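Local coordinates for HEPN domain-containing protein (Thermotoga maritima, PDB 1O3U) that is of unknown function but adopts the all-helical HEPN fold, related to the C-terminal domains of nucleotidyltransferases, and forms a two-chain assembly, at residues Leu27-Tyr32 with Ser110-Glu115; Gln41-Lys45 with Tyr61-Phe66; Glu79-Ala84 with Tyr120-Ile124. All blocks are in the same frame, centred on the assembly; numbering follows the deposited sequence.

Interaction 1: Leu27-Tyr32 with Ser110-Glu115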
loop_
_atom_site.group_PDB
_atom_site.type_symbol
_atom_site.label_atom_id
_atom_site.label_comp_id
_atom_site.label_asym_id
_atom_site.label_seq_id
_atom_site.Cartn_x
_atom_site.Cartn_y
_atom_site.Cartn_z
ATOM N N LEU A 27 -1.119 14.693 -1.882
ATOM C CA LEU A 27 -2.001 15.822 -1.705
ATOM C C LEU A 27 -1.299 17.154 -1.996
ATOM O O LEU A 27 -1.858 18.016 -2.687
ATOM C CB LEU A 27 -2.573 15.837 -0.305
ATOM C CG LEU A 27 -3.552 16.945 0.055
ATOM C CD1 LEU A 27 -4.754 16.952 -0.897
ATOM C CD2 LEU A 27 -3.980 16.723 1.484
ATOM N N GLU A 28 -0.084 17.304 -1.467
ATOM C CA GLU A 28 0.679 18.565 -1.541
ATOM C C GLU A 28 0.950 18.898 -3.000
ATOM O O GLU A 28 0.958 20.077 -3.393
ATOM C CB GLU A 28 1.980 18.444 -0.725
ATOM C CG GLU A 28 3.087 19.473 -1.015
ATOM C CD GLU A 28 4.428 19.155 -0.355
ATOM O OE1 GLU A 28 4.540 18.153 0.414
ATOM O OE2 GLU A 28 5.404 19.911 -0.617
ATOM N N HIS A 29 1.110 17.860 -3.816
ATOM C CA HIS A 29 1.455 18.020 -5.218
ATOM C C HIS A 29 0.253 17.980 -6.171
ATOM O O HIS A 29 0.433 18.035 -7.393
ATOM C CB HIS A 29 2.523 17.006 -5.602
ATOM C CG HIS A 29 3.836 17.253 -4.934
ATOM N ND1 HIS A 29 4.774 18.130 -5.443
ATOM C CD2 HIS A 29 4.365 16.756 -3.793
ATOM C CE1 HIS A 29 5.822 18.155 -4.642
ATOM N NE2 HIS A 29 5.601 17.326 -3.637
ATOM N N GLY A 30 -0.960 17.943 -5.605
ATOM C CA GLY A 30 -2.186 18.049 -6.369
ATOM C C GLY A 30 -2.645 16.734 -6.958
ATOM O O GLY A 30 -3.510 16.727 -7.829
ATOM N N PHE A 31 -2.059 15.622 -6.499
ATOM C CA PHE A 31 -2.410 14.315 -7.031
ATOM C C PHE A 31 -3.529 13.754 -6.174
ATOM O O PHE A 31 -3.314 12.854 -5.345
ATOM C CB PHE A 31 -1.190 13.417 -7.054
ATOM C CG PHE A 31 -0.003 14.013 -7.761
ATOM C CD1 PHE A 31 1.276 13.872 -7.232
ATOM C CD2 PHE A 31 -0.146 14.651 -8.993
ATOM C CE1 PHE A 31 2.390 14.390 -7.917
ATOM C CE2 PHE A 31 0.980 15.169 -9.674
ATOM C CZ PHE A 31 2.230 15.049 -9.114
ATOM N N TYR A 32 -4.731 14.305 -6.360
ATOM C CA TYR A 32 -5.845 14.052 -5.415
ATOM C C TYR A 32 -6.330 12.598 -5.428
ATOM O O TYR A 32 -6.575 12.015 -4.374
ATOM C CB TYR A 32 -6.989 15.019 -5.699
ATOM C CG TYR A 32 -6.553 16.465 -5.620
ATOM C CD1 TYR A 32 -6.916 17.370 -6.634
ATOM C CD2 TYR A 32 -5.751 16.933 -4.575
ATOM C CE1 TYR A 32 -6.545 18.705 -6.556
ATOM C CE2 TYR A 32 -5.372 18.278 -4.497
ATOM C CZ TYR A 32 -5.771 19.159 -5.511
ATOM O OH TYR A 32 -5.385 20.495 -5.517
ATOM N N SER A 110 -12.128 18.619 -5.570
ATOM C CA SER A 110 -11.198 17.473 -5.453
ATOM C C SER A 110 -10.197 17.630 -4.321
ATOM O O SER A 110 -9.865 16.679 -3.628
ATOM C CB SER A 110 -10.440 17.252 -6.759
ATOM O OG SER A 110 -11.345 16.979 -7.777
ATOM N N ARG A 111 -9.676 18.837 -4.175
ATOM C CA ARG A 111 -8.735 19.158 -3.113
ATOM C C ARG A 111 -9.378 18.954 -1.739
ATOM O O ARG A 111 -8.782 18.367 -0.865
ATOM C CB ARG A 111 -8.246 20.599 -3.297
ATOM C CG ARG A 111 -7.413 21.173 -2.155
ATOM C CD ARG A 111 -6.191 20.424 -1.883
ATOM N NE ARG A 111 -5.546 20.836 -0.640
ATOM C CZ ARG A 111 -4.232 20.825 -0.439
ATOM N NH1 ARG A 111 -3.398 20.488 -1.410
ATOM N NH2 ARG A 111 -3.756 21.228 0.726
ATOM N N ILE A 112 -10.594 19.460 -1.545
ATOM C CA ILE A 112 -11.301 19.302 -0.281
ATOM C C ILE A 112 -11.600 17.829 0.015
ATOM O O ILE A 112 -11.401 17.339 1.138
ATOM C CB ILE A 112 -12.624 20.137 -0.302
ATOM C CG1 ILE A 112 -12.276 21.626 -0.359
ATOM C CG2 ILE A 112 -13.438 19.815 0.923
ATOM C CD1 ILE A 112 -13.402 22.546 -0.677
ATOM N N GLU A 113 -12.047 17.124 -1.005
ATOM C CA GLU A 113 -12.386 15.720 -0.891
ATOM C C GLU A 113 -11.150 14.901 -0.481
ATOM O O GLU A 113 -11.236 14.051 0.432
ATOM C CB GLU A 113 -13.001 15.231 -2.199
ATOM C CG GLU A 113 -13.430 13.776 -2.185
ATOM C CD GLU A 113 -13.881 13.306 -3.561
ATOM O OE1 GLU A 113 -13.093 13.440 -4.529
ATOM O OE2 GLU A 113 -15.019 12.819 -3.677
ATOM N N ALA A 114 -10.008 15.178 -1.129
ATOM C CA ALA A 114 -8.749 14.486 -0.829
ATOM C C ALA A 114 -8.275 14.833 0.588
ATOM O O ALA A 114 -7.846 13.934 1.310
ATOM C CB ALA A 114 -7.696 14.810 -1.836
ATOM N N GLU A 115 -8.354 16.101 0.990
ATOM C CA GLU A 115 -7.993 16.487 2.369
ATOM C C GLU A 115 -8.832 15.748 3.393
ATOM O O GLU A 115 -8.312 15.294 4.390
ATOM C CB GLU A 115 -8.164 17.973 2.641
ATOM C CG GLU A 115 -6.945 18.809 2.419
ATOM C CD GLU A 115 -7.200 20.282 2.691
ATOM O OE1 GLU A 115 -7.625 20.630 3.827
ATOM O OE2 GLU A 115 -6.973 21.082 1.762
#
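The ring of Tyr32 lies between two pieces of backbone. Over one face sit Ser110 C and Arg111 CA, the latter in a CH-pi contact, 3.8 Å from the centroid of the Tyr32 ring and 14° off its normal; the opposite face is covered by the carbonyl oxygen of Gly30, over the ring centre. CG of Tyr32 stands anti to its carbonyl carbon (chi1 -57°), which carries the ring across the Arg111 side chain at about a right angle. Tyr32 CD1 then meets Ser110 CB at 3.5 Å, and Tyr32 CE2 meets Arg111 CD, also at 3.5 Å.

Leu27 CD1 lies over one face of the Arg111 guanidinium, toward its rim. The guanidinium plane stands 90° to the Tyr32 ring, and Tyr32 CE2 is at the guanidinium edge. One turn along the helix, Glu115 holds this group: Arg111 NE donates to Glu115 OE2 at 2.8 Å, almost in the guanidinium plane and to the anti lone pair of the carboxylate oxygen. This salt bridge, with a weak second bond from NH2, probably limits rotation of the guanidinium, while the aliphatic chain of Arg111 lies against Tyr32. Leucine suits the site because it branches: CD1 packs on Ala114 CB at 3.8 Å, while CD2 reaches Glu115 CG at 3.7 Å. Ala114 is small enough to receive both this CD1 methyl and Tyr32 CB. Ser110 OG turns back to the carbonyl of Arg106 in its own helix.

Gly30, with positive phi, is the C-prime residue of a Schellman motif that ends helix 11-28, and Phe31 is the N-cap of helix 32-54. The contact therefore packs a tight helix-to-helix turn, within the HEPN helical bundle, against the long helix 104-132.

Interaction 2: Gln41-Lys45 with Tyr61-Phe66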
loop_
_atom_site.group_PDB
_atom_site.type_symbol
_atom_site.label_atom_id
_atom_site.label_comp_id
_atom_site.label_asym_id
_atom_site.label_seq_id
_atom_site.Cartn_x
_atom_site.Cartn_y
_atom_site.Cartn_z
ATOM N N GLN A 41 -5.358 2.698 1.828
ATOM C CA GLN A 41 -4.331 1.749 2.264
ATOM C C GLN A 41 -3.853 1.980 3.710
ATOM O O GLN A 41 -3.718 1.022 4.495
ATOM C CB GLN A 41 -3.167 1.760 1.280
ATOM C CG GLN A 41 -3.563 1.385 -0.151
ATOM C CD GLN A 41 -3.880 -0.082 -0.261
ATOM O OE1 GLN A 41 -3.160 -0.924 0.319
ATOM N NE2 GLN A 41 -4.964 -0.408 -0.964
ATOM N N ALA A 42 -3.649 3.244 4.069
ATOM C CA ALA A 42 -3.202 3.614 5.415
ATOM C C ALA A 42 -4.240 3.156 6.436
ATOM O O ALA A 42 -3.885 2.589 7.464
ATOM C CB ALA A 42 -3.008 5.068 5.512
ATOM N N ALA A 43 -5.522 3.398 6.144
ATOM C CA ALA A 43 -6.597 3.059 7.104
ATOM C C ALA A 43 -6.700 1.523 7.251
ATOM O O ALA A 43 -6.823 0.984 8.348
ATOM C CB ALA A 43 -7.901 3.634 6.647
ATOM N N GLU A 44 -6.659 0.831 6.132
ATOM C CA GLU A 44 -6.617 -0.640 6.127
ATOM C C GLU A 44 -5.505 -1.228 6.992
ATOM O O GLU A 44 -5.719 -2.131 7.829
ATOM C CB GLU A 44 -6.474 -1.137 4.677
ATOM C CG GLU A 44 -7.701 -0.924 3.852
ATOM C CD GLU A 44 -7.611 -1.516 2.457
ATOM O OE1 GLU A 44 -6.858 -2.535 2.251
ATOM O OE2 GLU A 44 -8.358 -0.971 1.591
ATOM N N LYS A 45 -4.293 -0.733 6.791
ATOM C CA LYS A 45 -3.146 -1.233 7.508
ATOM C C LYS A 45 -3.275 -0.941 9.020
ATOM O O LYS A 45 -2.900 -1.776 9.833
ATOM C CB LYS A 45 -1.850 -0.685 6.912
ATOM C CG LYS A 45 -1.523 -1.245 5.508
ATOM C CD LYS A 45 -0.150 -0.847 5.039
ATOM C CE LYS A 45 0.201 -1.390 3.644
ATOM N NZ LYS A 45 -0.009 -0.444 2.522
ATOM N N TYR A 61 -11.226 -6.953 2.597
ATOM C CA TYR A 61 -10.341 -6.044 1.914
ATOM C C TYR A 61 -10.540 -4.678 2.491
ATOM O O TYR A 61 -9.579 -3.963 2.749
ATOM C CB TYR A 61 -10.655 -6.114 0.424
ATOM C CG TYR A 61 -10.628 -7.551 -0.055
ATOM C CD1 TYR A 61 -9.418 -8.257 -0.133
ATOM C CD2 TYR A 61 -11.801 -8.225 -0.367
ATOM C CE1 TYR A 61 -9.382 -9.592 -0.553
ATOM C CE2 TYR A 61 -11.776 -9.552 -0.794
ATOM C CZ TYR A 61 -10.565 -10.231 -0.879
ATOM O OH TYR A 61 -10.552 -11.538 -1.306
ATOM N N SER A 62 -11.795 -4.331 2.751
ATOM C CA SER A 62 -12.146 -2.959 2.946
ATOM C C SER A 62 -11.973 -2.561 4.419
ATOM O O SER A 62 -11.996 -3.389 5.311
ATOM C CB SER A 62 -13.573 -2.720 2.465
ATOM O OG SER A 62 -14.513 -3.278 3.346
ATOM N N VAL A 63 -11.813 -1.275 4.638
ATOM C CA VAL A 63 -11.802 -0.724 6.001
ATOM C C VAL A 63 -13.134 -0.950 6.686
ATOM O O VAL A 63 -13.135 -1.343 7.835
ATOM C CB VAL A 63 -11.415 0.770 6.014
ATOM C CG1 VAL A 63 -11.336 1.303 7.440
ATOM C CG2 VAL A 63 -10.100 0.928 5.312
ATOM N N PRO A 64 -14.280 -0.752 6.017
ATOM C CA PRO A 64 -15.546 -1.157 6.620
ATOM C C PRO A 64 -15.573 -2.626 7.020
ATOM O O PRO A 64 -16.109 -2.882 8.088
ATOM C CB PRO A 64 -16.578 -0.872 5.524
ATOM C CG PRO A 64 -16.003 0.155 4.737
ATOM C CD PRO A 64 -14.515 -0.123 4.707
ATOM N N ASP A 65 -14.964 -3.527 6.236
ATOM C CA ASP A 65 -14.915 -4.954 6.569
ATOM C C ASP A 65 -14.218 -5.122 7.916
ATOM O O ASP A 65 -14.763 -5.706 8.838
ATOM C CB ASP A 65 -14.155 -5.795 5.517
ATOM C CG ASP A 65 -14.946 -6.046 4.254
ATOM O OD1 ASP A 65 -16.191 -5.912 4.260
ATOM O OD2 ASP A 65 -14.377 -6.390 3.191
ATOM N N PHE A 66 -13.013 -4.581 8.034
ATOM C CA PHE A 66 -12.213 -4.806 9.232
ATOM C C PHE A 66 -12.824 -4.113 10.460
ATOM O O PHE A 66 -12.860 -4.681 11.538
ATOM C CB PHE A 66 -10.780 -4.331 9.034
ATOM C CG PHE A 66 -10.067 -4.952 7.852
ATOM C CD1 PHE A 66 -10.065 -6.313 7.641
ATOM C CD2 PHE A 66 -9.318 -4.153 7.002
ATOM C CE1 PHE A 66 -9.376 -6.862 6.577
ATOM C CE2 PHE A 66 -8.639 -4.713 5.920
ATOM C CZ PHE A 66 -8.669 -6.068 5.724
#
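Glu44 and Val63 cross at a slant, with CG2 of Val63 pressed against the aliphatic part of the glutamate, 3.4 Å from Glu44 CG. The valine is turned with CG1 anti to its backbone N (chi1 -177°), which leaves CG2 as the branch that faces helix 32-54. The Ala43 methyl is small enough to take the same CG2 beside it, at 3.7 Å from Ala43 CB. The backbones come closest at Glu44 CA and Val63 CA, 5.2 Å apart.

Beyond CG the glutamate runs extended, and the carbonyl oxygen of Tyr61 lies over the flat face of its carboxylate. Tyr61 O is nearest Glu44 OE1, at 3.1 Å, a meeting of two acceptors and not a hydrogen bond. Phe66 CD2 is 4.2 Å from Glu44 O; the Phe66 side chain also touches Val47, Lys48 and Phe51.

Segment 61-66 is shaped by its own capping box. Asp65 N donates to Ser62 OG at 2.9 Å, and Asp65 OD2 receives Tyr61 N through its anti lone pair and, more weakly, Ser62 N. Serine and aspartate suit this site because both accept from backbone N-H groups. The capped N-terminal end of helix 63-70 thus packs on helix 32-54, with Val63 also on Ala84 and Ile124.

Across the segments the attraction is apolar, between Val63 and the Ala43 and Glu44 side chains. The proximity of Glu44 OE1 and Tyr61 O may be mildly unfavourable and could raise the carboxylate's affinity for a proton, though the carbonyl oxygen sits over the carboxylate carbon.

Interaction 3: Glu79-Ala84 with Tyr120-Ile124; sequences ELMDHA and YAEKI
Segments 79-84 and 120-124, on helices 78-88 and 104-132, run more nearly antiparallel than parallel, their directions 135° apart and their axes approaching to 9.8 Å, with His83 CA and Tyr120 CA 5.7 Å from each other. On this close approach His83 and Tyr120 form an offset stack, planes only 4° apart and ring centroids 3.8 Å from each other. The other face of the imidazole is covered by the carbonyl oxygen of Glu79, one turn earlier. Two flat rings can stack face to face where these residues come closest, and the tyrosine hydroxyl goes on to bond Arg116.

Lys123 reaches the imidazole edge along an extended chain, CG roughly anti to the backbone N (chi1 -152°). Its NZ donates to His83 NE2 at 3.0 Å, in the ring plane, and to Glu79 OE2 at 2.7 Å, a salt bridge to the anti lone pair. A lysine has the length and the several protons to serve both acceptors. Were His83 replaced by alanine, the Tyr120 face would probably lose its stacking partner and Lys123 NZ one of its two acceptors here.

Deeper in, Leu80 CD2 packs on Ile124 CG1 at 4.2 Å. Ile124 continues to Val63 of helix 63-70, while Ala84 also touches Val63 and Leu67, so that helices 63-70, 78-88 and 104-132 pack on one another, with helix 32-54 adjoining Ile124 through Ala43 and Val47.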
loop_
_atom_site.group_PDB
_atom_site.type_symbol
_atom_site.label_atom_id
_atom_site.label_comp_id
_atom_site.label_asym_id
_atom_site.label_seq_id
_atom_site.Cartn_x
_atom_site.Cartn_y
_atom_site.Cartn_z
ATOM N N GLU A 79 -18.839 7.681 13.861
ATOM C CA GLU A 79 -18.185 8.575 12.910
ATOM C C GLU A 79 -16.990 7.942 12.223
ATOM O O GLU A 79 -16.704 8.280 11.096
ATOM C CB GLU A 79 -17.782 9.891 13.556
ATOM C CG GLU A 79 -16.486 9.905 14.336
ATOM C CD GLU A 79 -16.358 11.169 15.153
ATOM O OE1 GLU A 79 -17.136 11.269 16.128
ATOM O OE2 GLU A 79 -15.526 12.055 14.814
ATOM N N LEU A 80 -16.283 7.046 12.909
ATOM C CA LEU A 80 -15.180 6.298 12.259
ATOM C C LEU A 80 -15.712 5.308 11.232
ATOM O O LEU A 80 -15.096 5.101 10.227
ATOM C CB LEU A 80 -14.308 5.586 13.280
ATOM C CG LEU A 80 -13.443 6.493 14.154
ATOM C CD1 LEU A 80 -12.456 5.661 15.033
ATOM C CD2 LEU A 80 -12.695 7.550 13.345
ATOM N N MET A 81 -16.827 4.640 11.518
ATOM C CA MET A 81 -17.434 3.762 10.505
ATOM C C MET A 81 -17.863 4.588 9.313
ATOM O O MET A 81 -17.653 4.160 8.185
ATOM C CB MET A 81 -18.644 2.988 11.042
ATOM C CG MET A 81 -19.237 1.974 10.030
ATOM S SD MET A 81 -18.049 0.716 9.287
ATOM C CE MET A 81 -17.405 0.218 10.747
ATOM N N ASP A 82 -18.471 5.756 9.567
ATOM C CA ASP A 82 -18.838 6.713 8.515
ATOM C C ASP A 82 -17.621 7.080 7.654
ATOM O O ASP A 82 -17.689 7.043 6.437
ATOM C CB ASP A 82 -19.436 8.007 9.096
ATOM C CG ASP A 82 -20.900 7.872 9.493
ATOM O OD1 ASP A 82 -21.491 8.878 10.001
ATOM O OD2 ASP A 82 -21.545 6.808 9.323
ATOM N N HIS A 83 -16.521 7.436 8.292
ATOM C CA HIS A 83 -15.300 7.770 7.543
ATOM C C HIS A 83 -14.806 6.589 6.714
ATOM O O HIS A 83 -14.346 6.755 5.580
ATOM C CB HIS A 83 -14.168 8.195 8.476
ATOM C CG HIS A 83 -14.450 9.419 9.291
ATOM N ND1 HIS A 83 -15.486 10.284 9.020
ATOM C CD2 HIS A 83 -13.800 9.933 10.366
ATOM C CE1 HIS A 83 -15.488 11.261 9.910
ATOM N NE2 HIS A 83 -14.447 11.096 10.713
ATOM N N ALA A 84 -14.889 5.397 7.304
ATOM C CA ALA A 84 -14.423 4.188 6.653
ATOM C C ALA A 84 -15.209 3.965 5.381
ATOM O O ALA A 84 -14.663 3.573 4.376
ATOM C CB ALA A 84 -14.566 3.004 7.551
ATOM N N TYR A 120 -9.460 11.530 7.433
ATOM C CA TYR A 120 -10.176 10.340 7.903
ATOM C C TYR A 120 -9.193 9.223 8.182
ATOM O O TYR A 120 -9.342 8.543 9.181
ATOM C CB TYR A 120 -11.195 9.841 6.898
ATOM C CG TYR A 120 -12.386 10.738 6.666
ATOM C CD1 TYR A 120 -12.635 11.826 7.480
ATOM C CD2 TYR A 120 -13.322 10.431 5.666
ATOM C CE1 TYR A 120 -13.731 12.644 7.262
ATOM C CE2 TYR A 120 -14.406 11.212 5.464
ATOM C CZ TYR A 120 -14.616 12.325 6.261
ATOM O OH TYR A 120 -15.717 13.116 6.051
ATOM N N ALA A 121 -8.221 9.020 7.297
ATOM C CA ALA A 121 -7.261 7.943 7.480
ATOM C C ALA A 121 -6.410 8.214 8.737
ATOM O O ALA A 121 -6.183 7.336 9.561
ATOM C CB ALA A 121 -6.376 7.818 6.276
ATOM N N GLU A 122 -5.957 9.447 8.869
ATOM C CA GLU A 122 -5.276 9.868 10.057
ATOM C C GLU A 122 -6.063 9.651 11.365
ATOM O O GLU A 122 -5.500 9.181 12.358
ATOM C CB GLU A 122 -4.855 11.319 9.917
ATOM C CG GLU A 122 -3.951 11.809 11.046
ATOM C CD GLU A 122 -3.114 12.999 10.584
ATOM O OE1 GLU A 122 -3.660 13.874 9.866
ATOM O OE2 GLU A 122 -1.917 13.053 10.880
ATOM N N LYS A 123 -7.350 9.991 11.351
ATOM C CA LYS A 123 -8.233 9.738 12.453
ATOM C C LYS A 123 -8.297 8.268 12.823
ATOM O O LYS A 123 -8.197 7.897 13.995
ATOM C CB LYS A 123 -9.606 10.294 12.087
ATOM C CG LYS A 123 -10.438 10.710 13.161
ATOM C CD LYS A 123 -11.447 11.748 12.595
ATOM C CE LYS A 123 -12.319 12.287 13.624
ATOM N NZ LYS A 123 -13.614 12.711 13.048
ATOM N N ILE A 124 -8.441 7.411 11.808
ATOM C CA ILE A 124 -8.474 5.988 12.034
ATOM C C ILE A 124 -7.146 5.478 12.598
ATOM O O ILE A 124 -7.134 4.654 13.570
ATOM C CB ILE A 124 -8.905 5.256 10.741
ATOM C CG1 ILE A 124 -10.397 5.515 10.471
ATOM C CG2 ILE A 124 -8.655 3.749 10.852
ATOM C CD1 ILE A 124 -10.901 5.065 9.079
#

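How the interactions relate
All three contacts lie in one HEPN domain. Interactions 1 and 3 both use helix 104-132, their centres about 17 Å apart, and their segments alternate along the chain. Interaction 2 is nested inside the loop closed by interaction 1, the centres about 20 Å apart and without touching, and it closes before interaction 3 opens. Interactions 2 and 3, centres about 10 Å apart, do touch: Val63 CG1 meets Ala84 CB at 3.7 Å, and Ala43 CB packs on Ile124 CD1. The short helices 63-70 and 78-88 thus join helices 32-54 and 104-132 in a shared core. Interaction 1 lies toward one end of the bundle; Phe31 there and Gln41 and Lys45 of interaction 2 meet the second subunit.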